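Local coordinates for putative phosphohistidine phosphatase, SixA (Nakamurella multipartita, PDB 4HBZ), which probably acts as a phosphohistidine phosphatase of the histidine phosphatase superfamily, removing the phosphoryl group from phosphohistidine by hydrolysis, at residues V132-S135 and L136-R139; P125-G128 and W129-R133; T165-W168 and A169-A172. All coordinates share one frame; numbering follows the deposited sequence.

Contact 1: V132-S135 and L136-R139; sequences VRQS and LLNR
Arg133 and Leu136 meet with the leucine methyl CD1 placed over the centre of one guanidinium face, where CD1 comes within 3.3 Å of Arg133 CZ. The pair lies on the last turns of helix 123-138, one of the helices packed about the mixed sheet of this alpha/beta histidine phosphatase fold. Arg133 reaches the methyl because its chain is bent at both chi2 and chi3, which turns the planar group across the helix so that one face lies against the methyl. On the next positions, Gln134 and Asn138 bring their amides near each other with planes 79° apart, Gln134 NE2 and Asn138 OD1 lying 3.7 Å apart. Ser135 and Arg139 pair more directly: NH1 of Arg139 donates to Ser135 OG over 3.2 Å, an almost straight bond with the hydroxyl oxygen at the guanidinium edge, in its plane.

Beneath these side chains run i to i+4 backbone bonds, such as Leu136 N to Val132 O at 3.0 Å. Further out, NH1 of Arg133 is held by the carbonyls of Ser145 and Ala147, residues whose loop also packs on Leu136. Gln134 NE2 and Asn138 ND2 both donate to the carbonyl of Gln173, and ND2 has a second acceptor in Ala174 O. Replacing Arg133 with an alanine would probably leave Leu136 CD1 without its flat cover and the two loop carbonyls without their shared donor.

Arg139 is the first residue to leave helical geometry, and its amide marks the end: the bond from Arg139 N to Ser135 O, 3.0 Å, is bent to 139° at the hydrogen, and the same N makes a second, weak bond to Leu136 O at 3.2 Å.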
loop_
_atom_site.group_PDB
_atom_site.type_symbol
_atom_site.label_atom_id
_atom_site.label_comp_id
_atom_site.label_asym_id
_atom_site.label_seq_id
_atom_site.Cartn_x
_atom_site.Cartn_y
_atom_site.Cartn_z
ATOM N N VAL A 132 8.212 -4.040 8.158
ATOM C CA VAL A 132 8.460 -3.560 9.545
ATOM C C VAL A 132 9.459 -4.448 10.249
ATOM O O VAL A 132 10.393 -3.971 10.905
ATOM C CB VAL A 132 7.147 -3.404 10.326
ATOM C CG1 VAL A 132 7.388 -3.290 11.834
ATOM C CG2 VAL A 132 6.373 -2.250 9.757
ATOM N N ARG A 133 9.262 -5.760 10.171
ATOM C CA ARG A 133 10.157 -6.666 10.878
ATOM C C ARG A 133 11.558 -6.615 10.333
ATOM O O ARG A 133 12.517 -6.760 11.070
ATOM C CB ARG A 133 9.565 -8.075 10.799
ATOM C CG ARG A 133 8.209 -8.244 11.513
ATOM C CD ARG A 133 7.956 -7.452 12.824
ATOM N NE ARG A 133 8.646 -8.082 13.931
ATOM C CZ ARG A 133 8.501 -7.771 15.237
ATOM N NH1 ARG A 133 7.654 -6.806 15.661
ATOM N NH2 ARG A 133 9.216 -8.444 16.127
ATOM N N GLN A 134 11.705 -6.457 9.021
ATOM C CA GLN A 134 13.045 -6.347 8.407
ATOM C C GLN A 134 13.752 -5.092 8.884
ATOM O O GLN A 134 14.947 -5.088 9.169
ATOM C CB GLN A 134 12.928 -6.404 6.876
ATOM C CG GLN A 134 14.260 -6.382 6.132
ATOM C CD GLN A 134 15.099 -7.663 6.302
ATOM O OE1 GLN A 134 14.593 -8.741 6.576
ATOM N NE2 GLN A 134 16.355 -7.539 6.049
ATOM N N SER A 135 13.005 -4.005 8.941
ATOM C CA SER A 135 13.581 -2.758 9.416
ATOM C C SER A 135 14.040 -2.877 10.893
ATOM O O SER A 135 15.137 -2.404 11.260
ATOM C CB SER A 135 12.602 -1.622 9.207
ATOM O OG SER A 135 13.200 -0.388 9.635
ATOM N N LEU A 136 13.235 -3.517 11.721
ATOM C CA LEU A 136 13.637 -3.805 13.124
ATOM C C LEU A 136 14.962 -4.539 13.176
ATOM O O LEU A 136 15.868 -4.191 13.974
ATOM C CB LEU A 136 12.559 -4.637 13.818
ATOM C CG LEU A 136 11.262 -3.967 14.204
ATOM C CD1 LEU A 136 10.319 -5.031 14.758
ATOM C CD2 LEU A 136 11.521 -2.911 15.282
ATOM N N LEU A 137 15.088 -5.568 12.350
ATOM C CA LEU A 137 16.293 -6.377 12.334
ATOM C C LEU A 137 17.469 -5.490 11.985
ATOM O O LEU A 137 18.514 -5.505 12.660
ATOM C CB LEU A 137 16.132 -7.514 11.323
ATOM C CG LEU A 137 17.429 -8.312 11.065
ATOM C CD1 LEU A 137 17.933 -8.958 12.351
ATOM C CD2 LEU A 137 17.178 -9.362 10.005
ATOM N N ASN A 138 17.308 -4.690 10.934
ATOM C CA ASN A 138 18.393 -3.847 10.464
ATOM C C ASN A 138 18.819 -2.816 11.492
ATOM O O ASN A 138 19.998 -2.460 11.530
ATOM C CB ASN A 138 18.032 -3.180 9.136
ATOM C CG ASN A 138 17.941 -4.173 7.999
ATOM O OD1 ASN A 138 18.455 -5.282 8.087
ATOM N ND2 ASN A 138 17.261 -3.799 6.938
ATOM N N ARG A 139 17.889 -2.396 12.345
ATOM C CA ARG A 139 18.116 -1.404 13.386
ATOM C C ARG A 139 18.574 -2.066 14.705
ATOM O O ARG A 139 18.655 -1.399 15.740
ATOM C CB ARG A 139 16.817 -0.610 13.617
ATOM C CG ARG A 139 16.542 0.448 12.544
ATOM C CD ARG A 139 15.056 0.751 12.345
ATOM N NE ARG A 139 14.320 0.774 13.614
ATOM C CZ ARG A 139 13.040 0.427 13.762
ATOM N NH1 ARG A 139 12.311 0.015 12.728
ATOM N NH2 ARG A 139 12.474 0.494 14.960
#

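Contact 2: P125-G128 and W129-R133; sequences PATG and WELVR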
loop_
_atom_site.group_PDB
_atom_site.type_symbol
_atom_site.label_atom_id
_atom_site.label_comp_id
_atom_site.label_asym_id
_atom_site.label_seq_id
_atom_site.Cartn_x
_atom_site.Cartn_y
_atom_site.Cartn_z
ATOM N N PRO A 125 -1.476 -6.279 4.001
ATOM C CA PRO A 125 -0.972 -6.186 5.400
ATOM C C PRO A 125 0.241 -7.078 5.683
ATOM O O PRO A 125 1.116 -6.675 6.446
ATOM C CB PRO A 125 -2.166 -6.533 6.253
ATOM C CG PRO A 125 -3.159 -7.106 5.335
ATOM C CD PRO A 125 -2.887 -6.655 3.949
ATOM N N ALA A 126 0.324 -8.221 5.041
ATOM C CA ALA A 126 1.487 -9.098 5.224
ATOM C C ALA A 126 2.747 -8.407 4.741
ATOM O O ALA A 126 3.839 -8.615 5.319
ATOM C CB ALA A 126 1.301 -10.388 4.467
ATOM N N THR A 127 2.653 -7.672 3.644
ATOM C CA THR A 127 3.759 -6.950 3.101
ATOM C C THR A 127 4.253 -5.890 4.087
ATOM O O THR A 127 5.431 -5.749 4.329
ATOM C CB THR A 127 3.415 -6.326 1.737
ATOM O OG1 THR A 127 3.018 -7.358 0.783
ATOM C CG2 THR A 127 4.563 -5.583 1.170
ATOM N N GLY A 128 3.311 -5.136 4.620
ATOM C CA GLY A 128 3.668 -4.139 5.610
ATOM C C GLY A 128 4.379 -4.761 6.800
ATOM O O GLY A 128 5.359 -4.241 7.278
ATOM N N TRP A 129 3.862 -5.873 7.272
ATOM C CA TRP A 129 4.406 -6.515 8.437
ATOM C C TRP A 129 5.832 -7.000 8.171
ATOM O O TRP A 129 6.724 -6.789 8.989
ATOM C CB TRP A 129 3.476 -7.648 8.853
ATOM C CG TRP A 129 3.839 -8.218 10.136
ATOM C CD1 TRP A 129 3.506 -7.749 11.370
ATOM C CD2 TRP A 129 4.649 -9.378 10.340
ATOM N NE1 TRP A 129 4.039 -8.571 12.341
ATOM C CE2 TRP A 129 4.751 -9.573 11.730
ATOM C CE3 TRP A 129 5.299 -10.277 9.473
ATOM C CZ2 TRP A 129 5.461 -10.634 12.281
ATOM C CZ3 TRP A 129 6.010 -11.335 10.028
ATOM C CH2 TRP A 129 6.089 -11.498 11.415
ATOM N N GLU A 130 6.065 -7.603 7.011
ATOM C CA GLU A 130 7.410 -8.058 6.692
ATOM C C GLU A 130 8.406 -6.929 6.583
ATOM O O GLU A 130 9.554 -7.048 7.028
ATOM C CB GLU A 130 7.428 -8.905 5.448
ATOM C CG GLU A 130 6.780 -10.249 5.656
ATOM C CD GLU A 130 7.271 -11.329 4.720
ATOM O OE1 GLU A 130 8.079 -11.072 3.821
ATOM O OE2 GLU A 130 6.862 -12.481 4.989
ATOM N N LEU A 131 7.957 -5.814 6.015
ATOM C CA LEU A 131 8.844 -4.659 5.904
ATOM C C LEU A 131 9.215 -4.098 7.273
ATOM O O LEU A 131 10.384 -3.734 7.545
ATOM C CB LEU A 131 8.189 -3.543 5.062
ATOM C CG LEU A 131 8.081 -3.855 3.551
ATOM C CD1 LEU A 131 7.277 -2.770 2.868
ATOM C CD2 LEU A 131 9.411 -4.077 2.861
ATOM N N VAL A 132 8.212 -4.040 8.158
ATOM C CA VAL A 132 8.460 -3.560 9.545
ATOM C C VAL A 132 9.459 -4.448 10.249
ATOM O O VAL A 132 10.393 -3.971 10.905
ATOM C CB VAL A 132 7.147 -3.404 10.326
ATOM C CG1 VAL A 132 7.388 -3.290 11.834
ATOM C CG2 VAL A 132 6.373 -2.250 9.757
ATOM N N ARG A 133 9.262 -5.760 10.171
ATOM C CA ARG A 133 10.157 -6.666 10.878
ATOM C C ARG A 133 11.558 -6.615 10.333
ATOM O O ARG A 133 12.517 -6.760 11.070
ATOM C CB ARG A 133 9.565 -8.075 10.799
ATOM C CG ARG A 133 8.209 -8.244 11.513
ATOM C CD ARG A 133 7.956 -7.452 12.824
ATOM N NE ARG A 133 8.646 -8.082 13.931
ATOM C CZ ARG A 133 8.501 -7.771 15.237
ATOM N NH1 ARG A 133 7.654 -6.806 15.661
ATOM N NH2 ARG A 133 9.216 -8.444 16.127
#
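Pro125, Ala126, Thr127 and Gly128 each offer a carbonyl to the amide four residues on, at Trp129, Glu130, Leu131 and Val132, in regular alpha-helical bonds; Trp129 N to Pro125 O, for example, measures 3.0 Å. The first side-chain carbons that follow lie close to these carbonyls. Leu131 sets CG 3.3 Å from Thr127 O, its first torsion (-71°) keeping CG anti to its own carbonyl carbon, and CD1 comes to 4.3 Å from Thr127 CG2. Val132 likewise lays CG2 3.3 Å from Gly128 O. On the outer side, Glu130 CG rests 3.4 Å from Ala126 O while its carboxylate heads away from the preceding turn. Trp129 touches that turn mainly through CB, 3.5 Å from Pro125 O; in the conformer described, one of two in the crystal, the indole stands out from the helix, and CG of Arg133 lies over the centre of one ring face.

Thr127 OG1 turns back to bond the carbonyl of Thr123, which satisfies the hydroxyl inside the helix, while the Thr127 side chain also packs on Val98, Leu102 and Leu24. Leu131 packs on Leu22, which like Leu24 belongs to strand 20-26, whereas Trp129 touches Leu151 and its side chain comes, at nearest atoms, about 3 Å from a triethylene glycol, probably from the crystallisation liquor. A buried side made of Thr127, Gly128, Leu131 and Val132 against an exposed one of Trp129 and Glu130 is the pattern of an amphipathic helix flanking a central sheet, here in the alpha/beta fold of the histidine phosphatases.

Contact 3: T165-W168 and A169-A172; sequences TGAW and ADLA
Ala167 is tied to Asp170 at both backbone polar groups, directly at O and through a water at N. Its amide donates to the water, Ala167 N to the water oxygen 2.9 Å, and that water in turn donates to Asp170 OD2 over 2.6 Å, a short bridge that ties the carboxylate to the start of the turn. With CG beside the backbone N (chi1 -69°), Asp170 directs its carboxylate to this water; it stands at the N-cap position of the next helix, but its side chain makes no capping bond. The carbonyl of Ala167 accepts from Asp170 N at 2.9 Å, the donor standing well above the carbonyl plane, in keeping with the tight winding of a 3-10 turn. This turn leads into the short helix 171-174, which lies in the connection between the antiparallel neighbours 159-164 and 177-182 of the sheet.

Trp168 comes next, and its carbonyl takes Leu171 N at 3.2 Å, again from above the plane (65° out of it) though nearly straight at the hydrogen. The Trp168 indole points inward, packing on Arg20, Leu22, Val105 and Val108, while NE1 donates to the carbonyl of Ala112. Leu171 meets the ring at its edge: CG anti to the backbone N (chi1 -177°) carries the branch to the indole side, where CD2 is 4.2 Å from Trp168 CE3.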
loop_
_atom_site.group_PDB
_atom_site.type_symbol
_atom_site.label_atom_id
_atom_site.label_comp_id
_atom_site.label_asym_id
_atom_site.label_seq_id
_atom_site.Cartn_x
_atom_site.Cartn_y
_atom_site.Cartn_z
ATOM N N THR A 165 14.766 4.397 4.093
ATOM C CA THR A 165 15.900 5.062 3.510
ATOM C C THR A 165 16.530 4.288 2.377
ATOM O O THR A 165 17.417 4.848 1.705
ATOM C CB THR A 165 16.965 5.414 4.542
ATOM O OG1 THR A 165 17.429 4.220 5.187
ATOM C CG2 THR A 165 16.391 6.425 5.535
ATOM N N GLY A 166 16.108 3.056 2.178
ATOM C CA GLY A 166 16.630 2.269 1.065
ATOM C C GLY A 166 16.057 2.706 -0.257
ATOM O O GLY A 166 14.960 3.303 -0.343
ATOM N N ALA A 167 16.804 2.470 -1.320
ATOM C CA ALA A 167 16.269 2.582 -2.680
ATOM C C ALA A 167 15.090 1.661 -2.860
ATOM O O ALA A 167 14.996 0.581 -2.206
ATOM C CB ALA A 167 17.363 2.170 -3.648
ATOM N N TRP A 168 14.158 1.988 -3.754
ATOM C CA TRP A 168 13.052 1.077 -4.007
ATOM C C TRP A 168 13.495 -0.346 -4.350
ATOM O O TRP A 168 12.853 -1.309 -3.905
ATOM C CB TRP A 168 12.082 1.605 -5.080
ATOM C CG TRP A 168 11.374 2.859 -4.683
ATOM C CD1 TRP A 168 11.494 4.063 -5.251
ATOM C CD2 TRP A 168 10.470 3.011 -3.556
ATOM N NE1 TRP A 168 10.679 4.971 -4.596
ATOM C CE2 TRP A 168 10.057 4.364 -3.539
ATOM C CE3 TRP A 168 9.992 2.155 -2.584
ATOM C CZ2 TRP A 168 9.119 4.827 -2.606
ATOM C CZ3 TRP A 168 9.088 2.635 -1.628
ATOM C CH2 TRP A 168 8.682 3.954 -1.658
ATOM N N ALA A 169 14.546 -0.492 -5.150
ATOM C CA ALA A 169 14.976 -1.796 -5.547
ATOM C C ALA A 169 15.385 -2.676 -4.337
ATOM O O ALA A 169 15.331 -3.920 -4.381
ATOM C CB ALA A 169 16.091 -1.688 -6.554
ATOM N N ASP A 170 15.789 -1.994 -3.253
ATOM C CA ASP A 170 16.355 -2.663 -2.099
ATOM C C ASP A 170 15.334 -2.857 -0.984
ATOM O O ASP A 170 15.700 -3.256 0.081
ATOM C CB ASP A 170 17.518 -1.803 -1.557
ATOM C CG ASP A 170 18.738 -1.770 -2.511
ATOM O OD1 ASP A 170 18.796 -2.657 -3.369
ATOM O OD2 ASP A 170 19.627 -0.956 -2.295
ATOM N N LEU A 171 14.066 -2.550 -1.240
ATOM C CA LEU A 171 13.071 -2.539 -0.186
ATOM C C LEU A 171 12.973 -3.819 0.591
ATOM O O LEU A 171 12.836 -3.807 1.826
ATOM C CB LEU A 171 11.724 -2.072 -0.790
ATOM C CG LEU A 171 10.551 -1.910 0.098
ATOM C CD1 LEU A 171 10.730 -0.847 1.150
ATOM C CD2 LEU A 171 9.333 -1.625 -0.779
ATOM N N ALA A 172 13.048 -4.963 -0.060
ATOM C CA ALA A 172 12.946 -6.205 0.642
ATOM C C ALA A 172 14.052 -6.387 1.680
ATOM O O ALA A 172 13.794 -6.902 2.769
ATOM C CB ALA A 172 12.892 -7.370 -0.323
HETATM O O HOH W 1 19.297 1.144 -0.798
#

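Contacts 1 and 2 are successive parts of helix 123-138, sharing Val132 and Arg133, with centres about 10 Å apart; Arg133 belongs to both, its aliphatic part serving contact 2 (in the Trp129 conformer given) and its charged end contact 1. Contact 3 comes later in the chain and leans on both: Gln134 CG packs 3.4 Å from Ala172 O, and Leu131 CD2 packs 3.6 Å from Leu171 O. Its centre is about 13 Å from that of contact 1 and 14 Å from that of contact 2. At nearest atoms, a glycerol lies about 4 Å from the side chain of Ala126; the nearest glycerols to Trp168 and Arg133 are about 7 and 12 Å away, and none by itself identifies a substrate site.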